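Long-range contact in Afp (Microbacterium arborescens, PDB 2YJK), which belongs to the Dps family of ferritin-fold proteins and probably takes up and binds iron: residues Gln41-Ile54 with Val98-Ile112. Numbering follows the deposited sequence.
Sequences QAHWNVRGSNFIAI and VPAGFAQWQDEIKAI. With OFE (Iron(II) oxide), chain B.
The indole of Trp105 packs against Asn50, whose CB sits over one face, 3.5 Å from the centroid of the five-membered ring, a CH-pi contact. The Asn50 amide stands nearly upright on the indole, planes 85° apart, and its ND2 hydrogen-bonds Ser49 of a neighbouring subunit. With CG placed between the backbone N and the carbonyl carbon (chi1 65°), the Trp105 ring turns its edge to Arg47 O. Val46 CG2 packs on Trp105 CB, and Ile54 CG1 lies more loosely against it. Without the indole, as with an alanine here, Asn50 would probably lose the face it packs on, and a gap would be likely beside Arg47 O.

Arg47 bends at chi2 and chi3 and lays its guanidinium flat on Phe102. Its CZ lies 3.8 Å from the ring centroid, and the planes differ by 5°, a stacked cation-pi pair. Strands 46-47 and 103-104 pair in parallel: Ala103 N bonds Asn45 O at 3.3 Å, and Trp105 N bonds Arg47 O at 2.8 Å.

Gln41 NE2 donates to Pro99 O at 3.1 Å, in the carbonyl plane and on a lone pair. Its OE1 takes Ser85 N of a second subunit. Ala42 CB meets Ile112 CG1 between the antiparallel helices.

His43 points away from this contact and binds iron through NE2, with Asp70 and Glu74 of the second subunit, in the intersubunit site characteristic of Dps proteins. The contact itself is a short parallel two-stranded pairing where helix 15-45 ends and helix 105-130 begins in the ferritin-fold bundle.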
ATOM      1  N   GLN C  41      15.906   4.404 -26.491  1.00 26.69           N
ATOM      2  CA  GLN C  41      16.692   3.801 -27.524  1.00 28.12           C
ATOM      3  C   GLN C  41      17.823   2.960 -26.946  1.00 27.89           C
ATOM      4  O   GLN C  41      17.953   1.840 -27.365  1.00 29.63           O
ATOM      5  CB  GLN C  41      17.246   4.878 -28.498  1.00 28.21           C
ATOM      6  CG  GLN C  41      18.307   4.370 -29.481  1.00 29.90           C
ATOM      7  CD  GLN C  41      17.729   3.484 -30.622  1.00 33.85           C
ATOM      8  OE1 GLN C  41      16.517   3.235 -30.704  1.00 35.81           O
ATOM      9  NE2 GLN C  41      18.609   2.970 -31.467  1.00 35.83           N
ATOM     10  N   ALA C  42      18.648   3.513 -26.030  1.00 26.79           N
ATOM     11  CA  ALA C  42      19.795   2.786 -25.381  1.00 26.17           C
ATOM     12  C   ALA C  42      19.241   1.592 -24.565  1.00 27.79           C
ATOM     13  O   ALA C  42      19.741   0.460 -24.610  1.00 28.87           O
ATOM     14  CB  ALA C  42      20.621   3.765 -24.447  1.00 23.01           C
ATOM     15  N   HIS C  43      18.118   1.837 -23.898  1.00 27.22           N
ATOM     16  CA  HIS C  43      17.453   0.832 -23.072  1.00 26.75           C
ATOM     17  C   HIS C  43      17.022  -0.385 -23.932  1.00 27.44           C
ATOM     18  O   HIS C  43      17.266  -1.534 -23.527  1.00 27.91           O
ATOM     19  CB  HIS C  43      16.269   1.544 -22.445  1.00 26.86           C
ATOM     20  CG  HIS C  43      15.312   0.652 -21.737  1.00 27.67           C
ATOM     21  ND1 HIS C  43      15.576   0.118 -20.485  1.00 29.97           N
ATOM     22  CD2 HIS C  43      14.088   0.207 -22.098  1.00 26.21           C
ATOM     23  CE1 HIS C  43      14.541  -0.608 -20.106  1.00 30.38           C
ATOM     24  NE2 HIS C  43      13.621  -0.548 -21.056  1.00 30.23           N
ATOM     25  N   TRP C  44      16.429  -0.142 -25.123  1.00 25.67           N
ATOM     26  CA  TRP C  44      15.963  -1.254 -26.014  1.00 27.23           C
ATOM     27  C   TRP C  44      17.136  -2.078 -26.639  1.00 27.65           C
ATOM     28  O   TRP C  44      17.058  -3.310 -26.754  1.00 28.07           O
ATOM     29  CB  TRP C  44      15.015  -0.731 -27.133  1.00 24.61           C
ATOM     30  CG  TRP C  44      13.752  -0.113 -26.503  1.00 27.53           C
ATOM     31  CD1 TRP C  44      13.086  -0.549 -25.326  1.00 25.28           C
ATOM     32  CD2 TRP C  44      12.985   0.998 -27.006  1.00 23.32           C
ATOM     33  NE1 TRP C  44      11.986   0.258 -25.106  1.00 24.96           N
ATOM     34  CE2 TRP C  44      11.914   1.219 -26.093  1.00 26.97           C
ATOM     35  CE3 TRP C  44      13.102   1.823 -28.140  1.00 25.58           C
ATOM     36  CZ2 TRP C  44      10.932   2.255 -26.295  1.00 27.89           C
ATOM     37  CZ3 TRP C  44      12.128   2.861 -28.354  1.00 25.40           C
ATOM     38  CH2 TRP C  44      11.081   3.082 -27.421  1.00 29.21           C
ATOM     39  N   ASN C  45      18.211  -1.364 -26.996  1.00 26.89           N
ATOM     40  CA  ASN C  45      19.279  -1.873 -27.895  1.00 27.11           C
ATOM     41  C   ASN C  45      20.528  -2.388 -27.186  1.00 27.78           C
ATOM     42  O   ASN C  45      21.438  -3.001 -27.819  1.00 28.68           O
ATOM     43  CB  ASN C  45      19.579  -0.800 -28.943  1.00 27.34           C
ATOM     44  CG  ASN C  45      18.454  -0.707 -29.981  1.00 30.44           C
ATOM     45  OD1 ASN C  45      18.238  -1.634 -30.741  1.00 32.68           O
ATOM     46  ND2 ASN C  45      17.654   0.340 -29.907  1.00 33.55           N
ATOM     47  N   VAL C  46      20.584  -2.168 -25.869  1.00 27.06           N
ATOM     48  CA  VAL C  46      21.740  -2.596 -25.070  1.00 27.37           C
ATOM     49  C   VAL C  46      21.968  -4.119 -25.053  1.00 28.00           C
ATOM     50  O   VAL C  46      21.009  -4.889 -25.043  1.00 28.97           O
ATOM     51  CB  VAL C  46      21.731  -1.951 -23.648  1.00 27.10           C
ATOM     52  CG1 VAL C  46      20.531  -2.416 -22.764  1.00 28.71           C
ATOM     53  CG2 VAL C  46      23.073  -2.245 -22.939  1.00 27.68           C
ATOM     54  N   ARG C  47      23.230  -4.546 -25.061  1.00 28.83           N
ATOM     55  CA  ARG C  47      23.603  -5.966 -25.112  1.00 31.57           C
ATOM     56  C   ARG C  47      24.767  -6.222 -24.181  1.00 31.58           C
ATOM     57  O   ARG C  47      25.496  -5.289 -23.842  1.00 31.67           O
ATOM     58  CB  ARG C  47      24.128  -6.369 -26.504  1.00 33.01           C
ATOM     59  CG  ARG C  47      23.314  -5.865 -27.639  1.00 37.42           C
ATOM     60  CD  ARG C  47      22.698  -7.041 -28.298  1.00 46.00           C
ATOM     61  NE  ARG C  47      21.302  -7.143 -27.926  1.00 50.97           N
ATOM     62  CZ  ARG C  47      20.429  -8.022 -28.440  1.00 51.81           C
ATOM     63  NH1 ARG C  47      20.821  -8.906 -29.367  1.00 49.47           N
ATOM     64  NH2 ARG C  47      19.148  -7.988 -28.012  1.00 47.36           N
ATOM     65  N   GLY C  48      24.970  -7.492 -23.836  1.00 31.82           N
ATOM     66  CA  GLY C  48      26.257  -7.944 -23.280  1.00 32.32           C
ATOM     67  C   GLY C  48      26.139  -8.247 -21.810  1.00 32.99           C
ATOM     68  O   GLY C  48      25.022  -8.194 -21.238  1.00 32.13           O
ATOM     69  N   SER C  49      27.275  -8.504 -21.166  1.00 33.76           N
ATOM     70  CA  SER C  49      27.271  -9.242 -19.889  1.00 35.35           C
ATOM     71  C   SER C  49      26.556  -8.513 -18.736  1.00 35.48           C
ATOM     72  O   SER C  49      26.101  -9.128 -17.774  1.00 35.95           O
ATOM     73  CB  SER C  49      28.678  -9.628 -19.506  1.00 35.93           C
ATOM     74  OG  SER C  49      29.423  -8.456 -19.264  1.00 38.95           O
ATOM     75  N   ASN C  50      26.442  -7.202 -18.861  1.00 35.04           N
ATOM     76  CA  ASN C  50      25.762  -6.404 -17.869  1.00 36.17           C
ATOM     77  C   ASN C  50      24.310  -6.037 -18.244  1.00 33.75           C
ATOM     78  O   ASN C  50      23.750  -5.150 -17.661  1.00 32.81           O
ATOM     79  CB  ASN C  50      26.528  -5.115 -17.699  1.00 37.13           C
ATOM     80  CG  ASN C  50      26.799  -4.794 -16.254  1.00 42.15           C
ATOM     81  OD1 ASN C  50      26.170  -5.335 -15.335  1.00 48.09           O
ATOM     82  ND2 ASN C  50      27.729  -3.860 -16.040  1.00 48.81           N
ATOM     83  N   PHE C  51      23.716  -6.742 -19.200  1.00 33.22           N
ATOM     84  CA  PHE C  51      22.428  -6.353 -19.745  1.00 31.60           C
ATOM     85  C   PHE C  51      21.355  -5.945 -18.725  1.00 31.84           C
ATOM     86  O   PHE C  51      20.852  -4.828 -18.784  1.00 30.88           O
ATOM     87  CB  PHE C  51      21.859  -7.407 -20.699  1.00 30.60           C
ATOM     88  CG  PHE C  51      20.444  -7.123 -21.089  1.00 29.56           C
ATOM     89  CD1 PHE C  51      20.155  -6.183 -22.067  1.00 27.53           C
ATOM     90  CD2 PHE C  51      19.389  -7.766 -20.443  1.00 27.81           C
ATOM     91  CE1 PHE C  51      18.839  -5.898 -22.459  1.00 27.19           C
ATOM     92  CE2 PHE C  51      18.057  -7.494 -20.812  1.00 30.15           C
ATOM     93  CZ  PHE C  51      17.789  -6.541 -21.824  1.00 30.65           C
ATOM     94  N   ILE C  52      20.992  -6.830 -17.802  1.00 32.81           N
ATOM     95  CA  ILE C  52      19.771  -6.545 -17.021  1.00 34.08           C
ATOM     96  C   ILE C  52      19.959  -5.323 -16.082  1.00 32.68           C
ATOM     97  O   ILE C  52      19.084  -4.448 -15.995  1.00 31.56           O
ATOM     98  CB  ILE C  52      19.117  -7.832 -16.371  1.00 34.91           C
ATOM     99  CG1 ILE C  52      17.637  -7.618 -16.032  1.00 36.34           C
ATOM    100  CG2 ILE C  52      19.850  -8.251 -15.129  1.00 34.74           C
ATOM    101  CD1 ILE C  52      16.694  -7.502 -17.201  1.00 38.88           C
ATOM    102  N   ALA C  53      21.128  -5.212 -15.479  1.00 32.69           N
ATOM    103  CA  ALA C  53      21.405  -4.082 -14.587  1.00 32.19           C
ATOM    104  C   ALA C  53      21.467  -2.747 -15.367  1.00 31.02           C
ATOM    105  O   ALA C  53      20.949  -1.743 -14.921  1.00 28.89           O
ATOM    106  CB  ALA C  53      22.701  -4.337 -13.817  1.00 33.41           C
ATOM    107  N   ILE C  54      22.049  -2.749 -16.561  1.00 31.10           N
ATOM    108  CA  ILE C  54      22.121  -1.535 -17.361  1.00 29.57           C
ATOM    109  C   ILE C  54      20.794  -1.203 -18.061  1.00 30.18           C
ATOM    110  O   ILE C  54      20.464  -0.020 -18.228  1.00 29.04           O
ATOM    111  CB  ILE C  54      23.279  -1.617 -18.376  1.00 31.18           C
ATOM    112  CG1 ILE C  54      24.644  -1.824 -17.621  1.00 34.08           C
ATOM    113  CG2 ILE C  54      23.303  -0.397 -19.325  1.00 30.10           C
ATOM    114  CD1 ILE C  54      25.029  -0.719 -16.641  1.00 33.67           C
ATOM    115  N   VAL C  98      23.967   8.179 -29.114  1.00 32.72           N
ATOM    116  CA  VAL C  98      23.451   6.816 -28.899  1.00 31.63           C
ATOM    117  C   VAL C  98      23.418   6.145 -30.286  1.00 33.02           C
ATOM    118  O   VAL C  98      22.892   6.737 -31.211  1.00 33.61           O
ATOM    119  CB  VAL C  98      22.046   6.821 -28.279  1.00 31.69           C
ATOM    120  CG1 VAL C  98      21.427   5.418 -28.365  1.00 29.84           C
ATOM    121  CG2 VAL C  98      22.033   7.464 -26.847  1.00 29.35           C
ATOM    122  N   PRO C  99      23.988   4.930 -30.430  1.00 32.99           N
ATOM    123  CA  PRO C  99      23.956   4.296 -31.740  1.00 35.64           C
ATOM    124  C   PRO C  99      22.573   3.909 -32.243  1.00 34.78           C
ATOM    125  O   PRO C  99      21.637   3.717 -31.462  1.00 33.40           O
ATOM    126  CB  PRO C  99      24.793   2.999 -31.544  1.00 36.32           C
ATOM    127  CG  PRO C  99      25.681   3.284 -30.384  1.00 36.45           C
ATOM    128  CD  PRO C  99      24.805   4.163 -29.471  1.00 33.54           C
ATOM    129  N   ALA C 100      22.507   3.700 -33.559  1.00 34.82           N
ATOM    130  CA  ALA C 100      21.274   3.399 -34.279  1.00 35.10           C
ATOM    131  C   ALA C 100      20.735   2.027 -33.926  1.00 35.13           C
ATOM    132  O   ALA C 100      19.556   1.795 -34.067  1.00 34.93           O
ATOM    133  CB  ALA C 100      21.482   3.490 -35.798  1.00 35.76           C
ATOM    134  N   GLY C 101      21.590   1.089 -33.536  1.00 35.12           N
ATOM    135  CA  GLY C 101      21.090  -0.289 -33.330  1.00 35.61           C
ATOM    136  C   GLY C 101      21.730  -0.912 -32.110  1.00 34.83           C
ATOM    137  O   GLY C 101      22.092  -0.200 -31.185  1.00 34.23           O
ATOM    138  N   PHE C 102      21.998  -2.218 -32.174  1.00 35.02           N
ATOM    139  CA  PHE C 102      22.513  -2.935 -31.025  1.00 34.82           C
ATOM    140  C   PHE C 102      23.882  -2.400 -30.707  1.00 36.09           C
ATOM    141  O   PHE C 102      24.638  -2.022 -31.636  1.00 35.93           O
ATOM    142  CB  PHE C 102      22.615  -4.433 -31.332  1.00 36.84           C
ATOM    143  CG  PHE C 102      21.281  -5.136 -31.434  1.00 38.01           C
ATOM    144  CD1 PHE C 102      20.206  -4.765 -30.602  1.00 36.72           C
ATOM    145  CD2 PHE C 102      21.095  -6.181 -32.362  1.00 40.82           C
ATOM    146  CE1 PHE C 102      18.960  -5.439 -30.675  1.00 37.48           C
ATOM    147  CE2 PHE C 102      19.849  -6.869 -32.435  1.00 41.96           C
ATOM    148  CZ  PHE C 102      18.768  -6.476 -31.567  1.00 35.70           C
ATOM    149  N   ALA C 103      24.217  -2.392 -29.407  1.00 33.68           N
ATOM    150  CA  ALA C 103      25.518  -1.941 -28.951  1.00 33.73           C
ATOM    151  C   ALA C 103      25.778  -2.536 -27.561  1.00 32.58           C
ATOM    152  O   ALA C 103      24.877  -2.638 -26.717  1.00 32.54           O
ATOM    153  CB  ALA C 103      25.564  -0.397 -28.917  1.00 32.91           C
ATOM    154  N   GLN C 104      26.995  -2.980 -27.343  1.00 32.28           N
ATOM    155  CA  GLN C 104      27.496  -3.382 -26.023  1.00 32.16           C
ATOM    156  C   GLN C 104      27.185  -2.358 -24.924  1.00 31.38           C
ATOM    157  O   GLN C 104      27.237  -1.158 -25.161  1.00 30.64           O
ATOM    158  CB  GLN C 104      29.015  -3.585 -26.129  1.00 33.78           C
ATOM    159  CG  GLN C 104      29.402  -4.872 -26.915  1.00 37.57           C
ATOM    160  CD  GLN C 104      28.667  -6.110 -26.369  1.00 40.95           C
ATOM    161  OE1 GLN C 104      27.724  -6.621 -27.001  1.00 43.64           O
ATOM    162  NE2 GLN C 104      29.052  -6.551 -25.166  1.00 38.87           N
ATOM    163  N   TRP C 105      26.856  -2.829 -23.717  1.00 31.41           N
ATOM    164  CA  TRP C 105      26.568  -1.894 -22.598  1.00 30.75           C
ATOM    165  C   TRP C 105      27.600  -0.763 -22.347  1.00 31.37           C
ATOM    166  O   TRP C 105      27.206   0.334 -21.940  1.00 29.97           O
ATOM    167  CB  TRP C 105      26.277  -2.669 -21.297  1.00 30.79           C
ATOM    168  CG  TRP C 105      27.478  -3.444 -20.790  1.00 32.81           C
ATOM    169  CD1 TRP C 105      27.886  -4.726 -21.163  1.00 32.20           C
ATOM    170  CD2 TRP C 105      28.433  -2.982 -19.827  1.00 31.33           C
ATOM    171  NE1 TRP C 105      29.017  -5.075 -20.444  1.00 32.05           N
ATOM    172  CE2 TRP C 105      29.386  -4.020 -19.644  1.00 33.69           C
ATOM    173  CE3 TRP C 105      28.569  -1.797 -19.103  1.00 32.93           C
ATOM    174  CZ2 TRP C 105      30.485  -3.900 -18.755  1.00 35.97           C
ATOM    175  CZ3 TRP C 105      29.645  -1.674 -18.196  1.00 34.11           C
ATOM    176  CH2 TRP C 105      30.596  -2.730 -18.034  1.00 36.11           C
ATOM    177  N   GLN C 106      28.904  -1.028 -22.515  1.00 32.08           N
ATOM    178  CA  GLN C 106      29.918   0.025 -22.334  1.00 34.23           C
ATOM    179  C   GLN C 106      29.692   1.175 -23.257  1.00 34.89           C
ATOM    180  O   GLN C 106      29.919   2.322 -22.861  1.00 35.58           O
ATOM    181  CB  GLN C 106      31.369  -0.438 -22.558  1.00 34.27           C
ATOM    182  CG  GLN C 106      31.823  -1.525 -21.609  1.00 37.21           C
ATOM    183  CD  GLN C 106      31.510  -2.959 -22.148  1.00 40.66           C
ATOM    184  OE1 GLN C 106      30.673  -3.163 -23.066  1.00 38.97           O
ATOM    185  NE2 GLN C 106      32.198  -3.957 -21.573  1.00 40.60           N
ATOM    186  N   ASP C 107      29.312   0.878 -24.500  1.00 35.74           N
ATOM    187  CA  ASP C 107      29.188   1.914 -25.515  1.00 35.49           C
ATOM    188  C   ASP C 107      27.934   2.740 -25.285  1.00 33.50           C
ATOM    189  O   ASP C 107      27.947   3.975 -25.457  1.00 32.04           O
ATOM    190  CB  ASP C 107      29.171   1.299 -26.896  1.00 36.84           C
ATOM    191  CG  ASP C 107      30.540   0.653 -27.266  1.00 43.85           C
ATOM    192  OD1 ASP C 107      31.621   1.294 -27.051  1.00 46.91           O
ATOM    193  OD2 ASP C 107      30.503  -0.497 -27.782  1.00 47.47           O
ATOM    194  N   GLU C 108      26.860   2.051 -24.892  1.00 31.60           N
ATOM    195  CA  GLU C 108      25.634   2.735 -24.515  1.00 31.59           C
ATOM    196  C   GLU C 108      25.937   3.706 -23.326  1.00 30.23           C
ATOM    197  O   GLU C 108      25.484   4.800 -23.308  1.00 28.93           O
ATOM    198  CB  GLU C 108      24.521   1.733 -24.108  1.00 30.59           C
ATOM    199  CG  GLU C 108      23.962   0.834 -25.196  1.00 32.76           C
ATOM    200  CD  GLU C 108      23.243   1.559 -26.344  1.00 35.02           C
ATOM    201  OE1 GLU C 108      23.162   2.818 -26.356  1.00 38.29           O
ATOM    202  OE2 GLU C 108      22.744   0.855 -27.266  1.00 35.28           O
ATOM    203  N   ILE C 109      26.701   3.280 -22.336  1.00 31.06           N
ATOM    204  CA  ILE C 109      26.891   4.131 -21.160  1.00 30.75           C
ATOM    205  C   ILE C 109      27.684   5.346 -21.652  1.00 30.56           C
ATOM    206  O   ILE C 109      27.328   6.474 -21.307  1.00 32.32           O
ATOM    207  CB  ILE C 109      27.696   3.439 -20.088  1.00 30.47           C
ATOM    208  CG1 ILE C 109      26.855   2.370 -19.416  1.00 31.13           C
ATOM    209  CG2 ILE C 109      28.282   4.450 -19.101  1.00 30.09           C
ATOM    210  CD1 ILE C 109      27.617   1.716 -18.313  1.00 32.07           C
ATOM    211  N   LYS C 110      28.740   5.138 -22.434  1.00 30.82           N
ATOM    212  CA  LYS C 110      29.479   6.298 -22.992  1.00 32.16           C
ATOM    213  C   LYS C 110      28.604   7.247 -23.768  1.00 30.71           C
ATOM    214  O   LYS C 110      28.726   8.468 -23.609  1.00 30.17           O
ATOM    215  CB  LYS C 110      30.692   5.906 -23.890  1.00 33.74           C
ATOM    216  CG  LYS C 110      31.780   5.141 -23.167  1.00 37.05           C
ATOM    217  CD  LYS C 110      32.819   4.594 -24.170  1.00 45.24           C
ATOM    218  CE  LYS C 110      34.086   4.126 -23.426  1.00 52.35           C
ATOM    219  NZ  LYS C 110      34.815   2.991 -24.140  1.00 56.54           N
ATOM    220  N   ALA C 111      27.748   6.708 -24.641  1.00 30.02           N
ATOM    221  CA  ALA C 111      26.872   7.590 -25.458  1.00 30.67           C
ATOM    222  C   ALA C 111      25.978   8.440 -24.528  1.00 30.90           C
ATOM    223  O   ALA C 111      25.770   9.630 -24.783  1.00 32.45           O
ATOM    224  CB  ALA C 111      26.006   6.766 -26.412  1.00 29.88           C
ATOM    225  N   ILE C 112      25.416   7.815 -23.487  1.00 29.59           N
ATOM    226  CA  ILE C 112      24.466   8.507 -22.564  1.00 30.09           C
ATOM    227  C   ILE C 112      25.181   9.524 -21.627  1.00 29.74           C
ATOM    228  O   ILE C 112      24.665  10.605 -21.379  1.00 28.85           O
ATOM    229  CB  ILE C 112      23.626   7.484 -21.704  1.00 28.88           C
ATOM    230  CG1 ILE C 112      22.647   6.689 -22.590  1.00 29.51           C
ATOM    231  CG2 ILE C 112      22.876   8.153 -20.534  1.00 28.41           C
ATOM    232  CD1 ILE C 112      21.572   7.531 -23.197  1.00 28.72           C
TER
HETATM  233 FE   OFE B1159      11.295  -1.458 -21.304  1.00 44.33          FE
HETATM  234  O   OFE B1159      10.255   0.238 -19.811  0.50 26.15           O
HETATM  235  O   HOH W   1      11.782  -3.267 -19.861  1.00 33.39           O